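Local structure of ZmpA Glycopeptidase (Clostridium perfringens, 6XSX) at residues N429-M438 and A515-S523; A353-Y361 and F398-H409. The protein probably cleaves the polypeptide backbone of glycoproteins as a metalloprotease of the M60 peptidase family, this chain being its catalytic module. All blocks are in the same frame, centred on the assembly; numbering follows the deposited sequence.

Contact 1: residues N429-M438 and A515-S523; sequences NKLWYANDKM and AYDNEINPS. With EDO (1,2-ethanediol), chain E.
Ile520 plugs its side chain into a shallow arc formed by Lys430, Leu431, Tyr433, Ala434 and Met438. It closes a type I beta turn that starts at Asp517, and its own positive phi (59°) puts CB on the side of 429-438. From CB, the branch CG2 presses against the backbone carbonyl of Lys430, with CG2 3.3 Å from Lys430 O, and lies more loosely beside Tyr433 CB. The other branch, CG1, runs past the thioether end of Met438. At the tip, CD1 rests on the methyl of Ala434 (Ile520 CD1 to Ala434 CB, 3.8 Å) and also meets Met438 CE and Leu431 CD2. Met438 CE, turned back by a bend in the chain, lies 3.4 Å from Asn518 O as well.

Ile520's carbonyl is gripped too. Asn429 ND2 donates to Ile520 O at 3.0 Å, almost straight (171°); the acceptor lies in the amide plane, but the donor stands above the carbonyl plane. The turn is stiffened by Asp517, whose OD1 accepts Glu519 N, making an Asx turn, and Asn521 N from the opposite face of the carboxylate. Farther along, Tyr433 sets its ring edge on the face of Tyr516 in a T-shaped pair, centroids 5.0 Å apart, while Pro522 CA covers the other face. Tyr433 OH and Lys430 NZ both turn to Glu482.

Strand 511-517 lies between strands 478-485 and 526-528 of the C-terminal antiparallel sheet, with Tyr516 bonded through its backbone to Ile479 and Gly480. Segment 429-438 in turn packs on the helices: Leu431 and Trp432 against helix 403-408, and Asn429 and Leu431, together with Ile520, against Tyr361 of helix 347-361, so the contact seats the sheet's turn against the helical part of the module.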
loop_
_atom_site.group_PDB
_atom_site.type_symbol
_atom_site.label_atom_id
_atom_site.label_comp_id
_atom_site.label_asym_id
_atom_site.label_seq_id
_atom_site.Cartn_x
_atom_site.Cartn_y
_atom_site.Cartn_z
ATOM N N ASN A 429 10.134 -15.038 24.038
ATOM C CA ASN A 429 9.252 -13.912 24.294
ATOM C C ASN A 429 7.842 -14.299 23.861
ATOM O O ASN A 429 7.666 -15.002 22.863
ATOM C CB ASN A 429 9.620 -12.673 23.472
ATOM C CG ASN A 429 11.047 -12.199 23.661
ATOM O OD1 ASN A 429 11.973 -12.731 23.044
ATOM N ND2 ASN A 429 11.227 -11.191 24.503
ATOM N N LYS A 430 6.841 -13.800 24.594
ATOM C CA LYS A 430 5.450 -13.984 24.212
ATOM C C LYS A 430 5.101 -12.989 23.105
ATOM O O LYS A 430 4.479 -11.955 23.347
ATOM C CB LYS A 430 4.550 -13.910 25.452
ATOM C CG LYS A 430 4.915 -14.907 26.548
ATOM C CD LYS A 430 3.838 -15.040 27.624
ATOM C CE LYS A 430 4.175 -16.066 28.687
ATOM N NZ LYS A 430 3.206 -16.010 29.807
ATOM N N LEU A 431 5.516 -13.321 21.881
ATOM C CA LEU A 431 5.450 -12.403 20.756
ATOM C C LEU A 431 4.000 -12.008 20.482
ATOM O O LEU A 431 3.758 -10.951 19.908
ATOM C CB LEU A 431 6.093 -13.058 19.531
ATOM C CG LEU A 431 7.571 -13.441 19.656
ATOM C CD1 LEU A 431 8.028 -14.138 18.387
ATOM C CD2 LEU A 431 8.449 -12.223 19.933
ATOM N N TRP A 432 3.041 -12.838 20.921
ATOM C CA TRP A 432 1.631 -12.563 20.672
ATOM C C TRP A 432 1.111 -11.411 21.531
ATOM O O TRP A 432 -0.050 -11.033 21.397
ATOM C CB TRP A 432 0.763 -13.816 20.846
ATOM C CG TRP A 432 1.108 -14.599 22.078
ATOM C CD1 TRP A 432 0.529 -14.494 23.308
ATOM C CD2 TRP A 432 2.142 -15.592 22.204
ATOM N NE1 TRP A 432 1.118 -15.360 24.191
ATOM C CE2 TRP A 432 2.111 -16.049 23.544
ATOM C CE3 TRP A 432 3.086 -16.141 21.323
ATOM C CZ2 TRP A 432 2.987 -17.029 24.017
ATOM C CZ3 TRP A 432 3.958 -17.101 21.794
ATOM C CH2 TRP A 432 3.907 -17.540 23.121
ATOM N N TYR A 433 1.956 -10.848 22.403
ATOM C CA TYR A 433 1.555 -9.664 23.155
ATOM C C TYR A 433 1.936 -8.380 22.409
ATOM O O TYR A 433 1.618 -7.288 22.878
ATOM C CB TYR A 433 2.143 -9.660 24.572
ATOM C CG TYR A 433 1.586 -10.676 25.547
ATOM C CD1 TYR A 433 0.326 -11.232 25.379
ATOM C CD2 TYR A 433 2.305 -11.050 26.674
ATOM C CE1 TYR A 433 -0.183 -12.166 26.268
ATOM C CE2 TYR A 433 1.810 -11.980 27.578
ATOM C CZ TYR A 433 0.558 -12.539 27.375
ATOM O OH TYR A 433 0.054 -13.454 28.254
ATOM N N ALA A 434 2.615 -8.497 21.253
ATOM C CA ALA A 434 3.000 -7.313 20.493
ATOM C C ALA A 434 1.759 -6.493 20.151
ATOM O O ALA A 434 0.710 -7.057 19.836
ATOM C CB ALA A 434 3.747 -7.686 19.230
ATOM N N ASN A 435 1.905 -5.165 20.220
ATOM C CA ASN A 435 0.848 -4.228 19.861
ATOM C C ASN A 435 1.469 -2.874 19.518
ATOM O O ASN A 435 2.661 -2.661 19.733
ATOM C CB ASN A 435 -0.246 -4.163 20.935
ATOM C CG ASN A 435 0.217 -3.497 22.211
ATOM O OD1 ASN A 435 0.295 -2.275 22.269
ATOM N ND2 ASN A 435 0.535 -4.283 23.232
ATOM N N ASP A 436 0.643 -1.967 18.983
ATOM C CA ASP A 436 1.066 -0.687 18.443
ATOM C C ASP A 436 1.798 0.182 19.465
ATOM O O ASP A 436 2.558 1.059 19.055
ATOM C CB ASP A 436 -0.091 0.061 17.763
ATOM C CG ASP A 436 -0.623 -0.640 16.522
ATOM O OD1 ASP A 436 0.091 -1.480 15.968
ATOM O OD2 ASP A 436 -1.756 -0.360 16.137
ATOM N N LYS A 437 1.594 -0.044 20.773
ATOM C CA LYS A 437 2.304 0.757 21.768
ATOM C C LYS A 437 3.820 0.659 21.577
ATOM O O LYS A 437 4.548 1.589 21.920
ATOM C CB LYS A 437 1.893 0.410 23.203
ATOM C CG LYS A 437 0.451 0.755 23.542
ATOM C CD LYS A 437 0.219 0.977 25.024
ATOM C CE LYS A 437 1.012 2.141 25.576
ATOM N NZ LYS A 437 0.823 2.265 27.040
ATOM N N MET A 438 4.275 -0.447 20.979
ATOM C CA MET A 438 5.697 -0.707 20.779
ATOM C C MET A 438 6.350 0.402 19.945
ATOM O O MET A 438 7.527 0.679 20.143
ATOM C CB MET A 438 5.940 -2.069 20.115
ATOM C CG MET A 438 5.685 -3.259 21.046
ATOM S SD MET A 438 5.587 -4.819 20.117
ATOM C CE MET A 438 7.277 -4.936 19.527
ATOM N N ALA A 515 4.167 -7.004 33.786
ATOM C CA ALA A 515 4.198 -5.905 32.833
ATOM C C ALA A 515 5.150 -6.259 31.692
ATOM O O ALA A 515 6.093 -7.013 31.892
ATOM C CB ALA A 515 4.616 -4.623 33.526
ATOM N N TYR A 516 4.872 -5.728 30.491
ATOM C CA TYR A 516 5.671 -6.046 29.314
ATOM C C TYR A 516 6.159 -4.760 28.669
ATOM O O TYR A 516 5.404 -3.795 28.599
ATOM C CB TYR A 516 4.891 -6.890 28.306
ATOM C CG TYR A 516 4.945 -8.363 28.598
ATOM C CD1 TYR A 516 4.139 -8.922 29.580
ATOM C CD2 TYR A 516 5.819 -9.194 27.911
ATOM C CE1 TYR A 516 4.197 -10.280 29.863
ATOM C CE2 TYR A 516 5.882 -10.552 28.174
ATOM C CZ TYR A 516 5.068 -11.093 29.157
ATOM O OH TYR A 516 5.124 -12.428 29.431
ATOM N N ASP A 517 7.419 -4.773 28.206
ATOM C CA ASP A 517 8.035 -3.575 27.658
ATOM C C ASP A 517 8.052 -3.605 26.128
ATOM O O ASP A 517 7.575 -4.553 25.501
ATOM C CB ASP A 517 9.409 -3.310 28.277
ATOM C CG ASP A 517 10.530 -4.188 27.750
ATOM O OD1 ASP A 517 10.308 -4.927 26.744
ATOM O OD2 ASP A 517 11.622 -4.145 28.368
ATOM N N ASN A 518 8.651 -2.561 25.549
ATOM C CA ASN A 518 8.559 -2.255 24.131
ATOM C C ASN A 518 9.232 -3.336 23.284
ATOM O O ASN A 518 9.000 -3.389 22.081
ATOM C CB ASN A 518 9.138 -0.871 23.816
ATOM C CG ASN A 518 8.219 0.266 24.211
ATOM O OD1 ASN A 518 7.036 0.249 23.864
ATOM N ND2 ASN A 518 8.759 1.270 24.901
ATOM N N GLU A 519 10.084 -4.159 23.905
ATOM C CA GLU A 519 10.699 -5.287 23.221
ATOM C C GLU A 519 10.097 -6.607 23.716
ATOM O O GLU A 519 10.707 -7.664 23.564
ATOM C CB GLU A 519 12.221 -5.213 23.353
ATOM C CG GLU A 519 12.818 -4.095 22.516
ATOM C CD GLU A 519 14.319 -3.880 22.607
ATOM O OE1 GLU A 519 15.036 -4.807 23.058
ATOM O OE2 GLU A 519 14.759 -2.758 22.265
ATOM N N ILE A 520 8.893 -6.534 24.307
ATOM C CA ILE A 520 8.146 -7.701 24.756
ATOM C C ILE A 520 8.952 -8.496 25.794
ATOM O O ILE A 520 8.947 -9.731 25.798
ATOM C CB ILE A 520 7.694 -8.580 23.569
ATOM C CG1 ILE A 520 7.415 -7.740 22.313
ATOM C CG2 ILE A 520 6.487 -9.418 23.986
ATOM C CD1 ILE A 520 6.957 -8.532 21.084
ATOM N N ASN A 521 9.640 -7.786 26.691
ATOM C CA ASN A 521 10.243 -8.460 27.826
ATOM C C ASN A 521 9.305 -8.356 29.023
ATOM O O ASN A 521 8.782 -7.279 29.307
ATOM C CB ASN A 521 11.603 -7.870 28.195
ATOM C CG ASN A 521 12.607 -8.018 27.079
ATOM O OD1 ASN A 521 12.827 -7.085 26.313
ATOM N ND2 ASN A 521 13.216 -9.184 26.977
ATOM N N PRO A 522 9.107 -9.464 29.778
ATOM C CA PRO A 522 8.298 -9.428 31.000
ATOM C C PRO A 522 9.068 -8.784 32.156
ATOM O O PRO A 522 10.293 -8.866 32.198
ATOM C CB PRO A 522 8.031 -10.922 31.254
ATOM C CG PRO A 522 9.266 -11.629 30.695
ATOM C CD PRO A 522 9.652 -10.803 29.485
ATOM N N SER A 523 8.344 -8.119 33.068
ATOM C CA SER A 523 8.873 -7.715 34.366
ATOM C C SER A 523 8.877 -8.901 35.326
ATOM O O SER A 523 8.383 -9.975 34.988
ATOM C CB SER A 523 8.020 -6.628 34.951
ATOM O OG SER A 523 6.740 -7.151 35.290
HETATM C C1 EDO E . -0.326 -0.428 29.650
HETATM O O1 EDO E . 0.277 -0.063 28.419
HETATM C C2 EDO E . -0.993 0.690 30.364
HETATM O O2 EDO E . -0.570 1.953 29.925
HETATM O O HOH W 1 4.528 -13.491 31.638
#

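Contact 2: residues A353-Y361 and F398-H409; sequences APLWQLQLY and FKLDLSEHFERH
His405 reaches into the side of helix 353-361 and donates NE2 to a main-chain carbonyl, Pro354 O, at 3.0 Å. That is unusual because the carbonyl belongs to the helix itself, where its bond from Leu358 N is weak. The acceptor lies in the imidazole plane and the N-H points nearly straight at it (171°). CG of His405 stands anti to the backbone N (chi1 177°), which carries the ring across to the other helix.

One turn on, His409 donates from NE2 as well, here to a side-chain oxygen, Gln357 OE1, at 2.6 Å. This bond is short and bent: the amide oxygen meets the ring edge, the amide and ring planes are close to perpendicular, and the donor sits above the carbonyl plane.

Each imidazole also has a face occupied by an aliphatic group. Pro354 CB lies over the His409 ring, 3.8 Å from its centroid, and Leu358 CD2 over the His405 ring at 4.0 Å, both as CH-pi contacts. Phe406 packs alongside, with Leu355 CD2 at its edge and Pro354 CB 3.7 Å from its CE1. The other branch of Leu358, CD1, meets Leu402 CD1 tip to tip at 3.9 Å. Beyond them the rings of Phe398 and Tyr361 touch rim to rim. The axes of helices 353-361 and 403-408 cross at 134°, and Leu358, Leu402 and Phe406 also border helix 383-398.

Gln357 NE2 bonds to Trp432 O and Ala434 O, which fixes the amide's orientation and presents OE1 to His409. Both histidines thus face oxygens that can only accept, so each NE2 probably carries a proton; this alone does not separate the neutral NE2-H form from the imidazolium.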
loop_
_atom_site.group_PDB
_atom_site.type_symbol
_atom_site.label_atom_id
_atom_site.label_comp_id
_atom_site.label_asym_id
_atom_site.label_seq_id
_atom_site.Cartn_x
_atom_site.Cartn_y
_atom_site.Cartn_z
ATOM N N ALA A 353 -3.233 -9.885 11.935
ATOM C CA ALA A 353 -2.693 -9.526 13.244
ATOM C C ALA A 353 -1.399 -10.280 13.576
ATOM O O ALA A 353 -0.410 -9.648 13.949
ATOM C CB ALA A 353 -3.734 -9.695 14.329
ATOM N N PRO A 354 -1.346 -11.631 13.481
ATOM C CA PRO A 354 -0.135 -12.372 13.849
ATOM C C PRO A 354 1.119 -11.979 13.066
ATOM O O PRO A 354 2.235 -12.059 13.586
ATOM C CB PRO A 354 -0.506 -13.842 13.562
ATOM C CG PRO A 354 -1.679 -13.754 12.599
ATOM C CD PRO A 354 -2.437 -12.526 13.055
ATOM N N LEU A 355 0.913 -11.584 11.805
ATOM C CA LEU A 355 1.992 -11.203 10.907
ATOM C C LEU A 355 2.446 -9.786 11.245
ATOM O O LEU A 355 3.640 -9.497 11.247
ATOM C CB LEU A 355 1.505 -11.295 9.454
ATOM C CG LEU A 355 1.202 -12.714 8.958
ATOM C CD1 LEU A 355 0.511 -12.687 7.600
ATOM C CD2 LEU A 355 2.459 -13.562 8.890
ATOM N N TRP A 356 1.479 -8.909 11.521
ATOM C CA TRP A 356 1.778 -7.542 11.917
ATOM C C TRP A 356 2.615 -7.528 13.200
ATOM O O TRP A 356 3.575 -6.762 13.317
ATOM C CB TRP A 356 0.484 -6.729 12.052
ATOM C CG TRP A 356 0.717 -5.307 12.465
ATOM C CD1 TRP A 356 0.223 -4.679 13.571
ATOM C CD2 TRP A 356 1.538 -4.338 11.788
ATOM N NE1 TRP A 356 0.650 -3.379 13.609
ATOM C CE2 TRP A 356 1.474 -3.146 12.540
ATOM C CE3 TRP A 356 2.315 -4.355 10.620
ATOM C CZ2 TRP A 356 2.158 -1.989 12.162
ATOM C CZ3 TRP A 356 2.996 -3.210 10.249
ATOM C CH2 TRP A 356 2.916 -2.043 11.012
ATOM N N GLN A 357 2.245 -8.387 14.159
ATOM C CA GLN A 357 2.953 -8.507 15.427
ATOM C C GLN A 357 4.419 -8.877 15.205
ATOM O O GLN A 357 5.298 -8.318 15.860
ATOM C CB GLN A 357 2.295 -9.556 16.324
ATOM C CG GLN A 357 0.939 -9.133 16.859
ATOM C CD GLN A 357 0.390 -10.127 17.848
ATOM O OE1 GLN A 357 0.389 -11.332 17.606
ATOM N NE2 GLN A 357 -0.089 -9.623 18.977
ATOM N N LEU A 358 4.672 -9.843 14.311
ATOM C CA LEU A 358 6.036 -10.251 13.997
ATOM C C LEU A 358 6.808 -9.085 13.383
ATOM O O LEU A 358 8.010 -8.975 13.604
ATOM C CB LEU A 358 6.033 -11.469 13.064
ATOM C CG LEU A 358 5.416 -12.746 13.644
ATOM C CD1 LEU A 358 5.346 -13.860 12.602
ATOM C CD2 LEU A 358 6.163 -13.221 14.887
ATOM N N GLN A 359 6.108 -8.214 12.638
ATOM C CA GLN A 359 6.717 -7.064 11.983
ATOM C C GLN A 359 6.978 -5.948 12.998
ATOM O O GLN A 359 7.961 -5.219 12.885
ATOM C CB GLN A 359 5.841 -6.562 10.833
ATOM C CG GLN A 359 6.373 -5.316 10.134
ATOM C CD GLN A 359 7.658 -5.544 9.368
ATOM O OE1 GLN A 359 8.042 -6.670 9.067
ATOM N NE2 GLN A 359 8.350 -4.466 9.060
ATOM N N LEU A 360 6.101 -5.821 13.995
ATOM C CA LEU A 360 6.346 -4.884 15.084
ATOM C C LEU A 360 7.601 -5.328 15.845
ATOM O O LEU A 360 8.422 -4.502 16.232
ATOM C CB LEU A 360 5.121 -4.852 16.008
ATOM C CG LEU A 360 3.886 -4.116 15.478
ATOM C CD1 LEU A 360 2.668 -4.439 16.341
ATOM C CD2 LEU A 360 4.110 -2.610 15.477
ATOM N N TYR A 361 7.748 -6.647 16.035
ATOM C CA TYR A 361 8.842 -7.215 16.810
ATOM C C TYR A 361 10.167 -7.021 16.080
ATOM O O TYR A 361 11.167 -6.687 16.709
ATOM C CB TYR A 361 8.585 -8.690 17.127
ATOM C CG TYR A 361 9.757 -9.406 17.755
ATOM C CD1 TYR A 361 10.183 -9.095 19.040
ATOM C CD2 TYR A 361 10.455 -10.381 17.061
ATOM C CE1 TYR A 361 11.260 -9.742 19.626
ATOM C CE2 TYR A 361 11.536 -11.039 17.626
ATOM C CZ TYR A 361 11.937 -10.721 18.916
ATOM O OH TYR A 361 13.008 -11.347 19.481
ATOM N N PHE A 398 12.502 -16.367 10.852
ATOM C CA PHE A 398 12.942 -15.986 12.187
ATOM C C PHE A 398 13.954 -16.977 12.758
ATOM O O PHE A 398 14.671 -16.638 13.694
ATOM C CB PHE A 398 11.760 -15.835 13.148
ATOM C CG PHE A 398 11.198 -14.438 13.251
ATOM C CD1 PHE A 398 11.768 -13.503 14.105
ATOM C CD2 PHE A 398 10.096 -14.055 12.497
ATOM C CE1 PHE A 398 11.255 -12.214 14.191
ATOM C CE2 PHE A 398 9.581 -12.770 12.591
ATOM C CZ PHE A 398 10.159 -11.851 13.441
ATOM N N LYS A 399 13.993 -18.196 12.204
ATOM C CA LYS A 399 14.660 -19.328 12.837
ATOM C C LYS A 399 14.028 -19.590 14.205
ATOM O O LYS A 399 14.732 -19.909 15.163
ATOM C CB LYS A 399 16.169 -19.099 13.007
ATOM C CG LYS A 399 16.974 -18.869 11.736
ATOM C CD LYS A 399 16.854 -20.009 10.747
ATOM C CE LYS A 399 17.907 -19.981 9.658
ATOM N NZ LYS A 399 19.258 -20.261 10.199
ATOM N N LEU A 400 12.702 -19.450 14.286
ATOM C CA LEU A 400 11.982 -19.679 15.529
ATOM C C LEU A 400 10.798 -20.600 15.265
ATOM O O LEU A 400 10.239 -20.607 14.173
ATOM C CB LEU A 400 11.495 -18.343 16.106
ATOM C CG LEU A 400 12.561 -17.421 16.699
ATOM C CD1 LEU A 400 11.998 -16.025 16.961
ATOM C CD2 LEU A 400 13.164 -18.010 17.971
ATOM N N ASP A 401 10.409 -21.372 16.282
ATOM C CA ASP A 401 9.234 -22.213 16.142
ATOM C C ASP A 401 7.996 -21.374 16.453
ATOM O O ASP A 401 7.650 -21.190 17.620
ATOM C CB ASP A 401 9.354 -23.484 16.989
ATOM C CG ASP A 401 8.148 -24.393 16.861
ATOM O OD1 ASP A 401 7.215 -24.043 16.116
ATOM O OD2 ASP A 401 8.147 -25.429 17.513
ATOM N N LEU A 402 7.325 -20.896 15.398
ATOM C CA LEU A 402 6.235 -19.950 15.563
ATOM C C LEU A 402 4.871 -20.638 15.535
ATOM O O LEU A 402 3.856 -19.963 15.395
ATOM C CB LEU A 402 6.347 -18.859 14.494
ATOM C CG LEU A 402 7.576 -17.965 14.637
ATOM C CD1 LEU A 402 7.615 -16.926 13.530
ATOM C CD2 LEU A 402 7.597 -17.293 16.007
ATOM N N SER A 403 4.847 -21.970 15.720
ATOM C CA SER A 403 3.590 -22.705 15.694
ATOM C C SER A 403 2.643 -22.210 16.791
ATOM O O SER A 403 1.471 -21.945 16.520
ATOM C CB SER A 403 3.798 -24.206 15.756
ATOM O OG SER A 403 4.197 -24.707 14.480
ATOM N N GLU A 404 3.169 -22.077 18.019
ATOM C CA GLU A 404 2.376 -21.640 19.157
ATOM C C GLU A 404 1.808 -20.239 18.906
ATOM O O GLU A 404 0.625 -19.993 19.160
ATOM C CB GLU A 404 3.190 -21.728 20.452
ATOM C CG GLU A 404 2.476 -21.109 21.640
ATOM C CD GLU A 404 3.194 -21.253 22.969
ATOM O OE1 GLU A 404 2.627 -20.820 23.991
ATOM O OE2 GLU A 404 4.322 -21.793 22.975
ATOM N N HIS A 405 2.659 -19.330 18.405
ATOM C CA HIS A 405 2.275 -17.956 18.094
ATOM C C HIS A 405 0.999 -17.935 17.246
ATOM O O HIS A 405 0.030 -17.248 17.572
ATOM C CB HIS A 405 3.444 -17.225 17.398
ATOM C CG HIS A 405 3.123 -15.831 16.965
ATOM N ND1 HIS A 405 3.059 -14.774 17.855
ATOM C CD2 HIS A 405 2.844 -15.317 15.747
ATOM C CE1 HIS A 405 2.747 -13.670 17.201
ATOM N NE2 HIS A 405 2.620 -13.974 15.903
ATOM N N PHE A 406 1.009 -18.706 16.156
ATOM C CA PHE A 406 -0.105 -18.711 15.226
ATOM C C PHE A 406 -1.306 -19.461 15.804
ATOM O O PHE A 406 -2.443 -19.013 15.640
ATOM C CB PHE A 406 0.339 -19.241 13.864
ATOM C CG PHE A 406 1.101 -18.251 13.014
ATOM C CD1 PHE A 406 0.432 -17.296 12.260
ATOM C CD2 PHE A 406 2.488 -18.295 12.940
ATOM C CE1 PHE A 406 1.135 -16.401 11.466
ATOM C CE2 PHE A 406 3.192 -17.401 12.145
ATOM C CZ PHE A 406 2.512 -16.453 11.408
ATOM N N GLU A 407 -1.071 -20.587 16.496
ATOM C CA GLU A 407 -2.213 -21.300 17.050
ATOM C C GLU A 407 -2.886 -20.489 18.165
ATOM O O GLU A 407 -4.086 -20.643 18.391
ATOM C CB GLU A 407 -1.958 -22.798 17.269
ATOM C CG GLU A 407 -1.266 -23.172 18.557
ATOM C CD GLU A 407 -0.820 -24.628 18.651
ATOM O OE1 GLU A 407 0.242 -24.869 19.258
ATOM O OE2 GLU A 407 -1.525 -25.520 18.122
ATOM N N ARG A 408 -2.147 -19.562 18.801
ATOM C CA ARG A 408 -2.755 -18.736 19.839
ATOM C C ARG A 408 -3.736 -17.729 19.236
ATOM O O ARG A 408 -4.631 -17.252 19.922
ATOM C CB ARG A 408 -1.694 -18.054 20.704
ATOM C CG ARG A 408 -1.028 -18.987 21.703
ATOM C CD ARG A 408 -0.183 -18.185 22.669
ATOM N NE ARG A 408 0.293 -19.040 23.739
ATOM C CZ ARG A 408 -0.252 -19.114 24.949
ATOM N NH1 ARG A 408 -1.310 -18.375 25.265
ATOM N NH2 ARG A 408 0.266 -19.943 25.840
ATOM N N HIS A 409 -3.565 -17.414 17.947
ATOM C CA HIS A 409 -4.467 -16.522 17.231
ATOM C C HIS A 409 -5.701 -17.280 16.737
ATOM O O HIS A 409 -6.602 -16.680 16.139
ATOM C CB HIS A 409 -3.724 -15.839 16.074
ATOM C CG HIS A 409 -2.902 -14.672 16.506
ATOM N ND1 HIS A 409 -3.402 -13.383 16.513
ATOM C CD2 HIS A 409 -1.631 -14.589 16.959
ATOM C CE1 HIS A 409 -2.467 -12.555 16.935
ATOM N NE2 HIS A 409 -1.370 -13.269 17.219
#

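In the fold
The two contacts lie with centres about 13 Å apart, and both segments of contact 2 precede those of contact 1 in the sequence. Contact 2 joins helices 347-361 and 403-408 within the helical part of the peptidase; contact 1 sets the turn after strand 511-517 of the C-terminal antiparallel sheet against 429-438, which comes after helix 403-408 in the chain. They meet directly, with Trp432 packed on Arg408 and Met438 CE close to Leu360 O. The C-terminal sheet thus appears to be seated on the helical part through 429-438, and in part directly, since Ile520 touches Tyr361. The HExxH pattern, probably the metal site, lies on helix 277-286, outside both contacts.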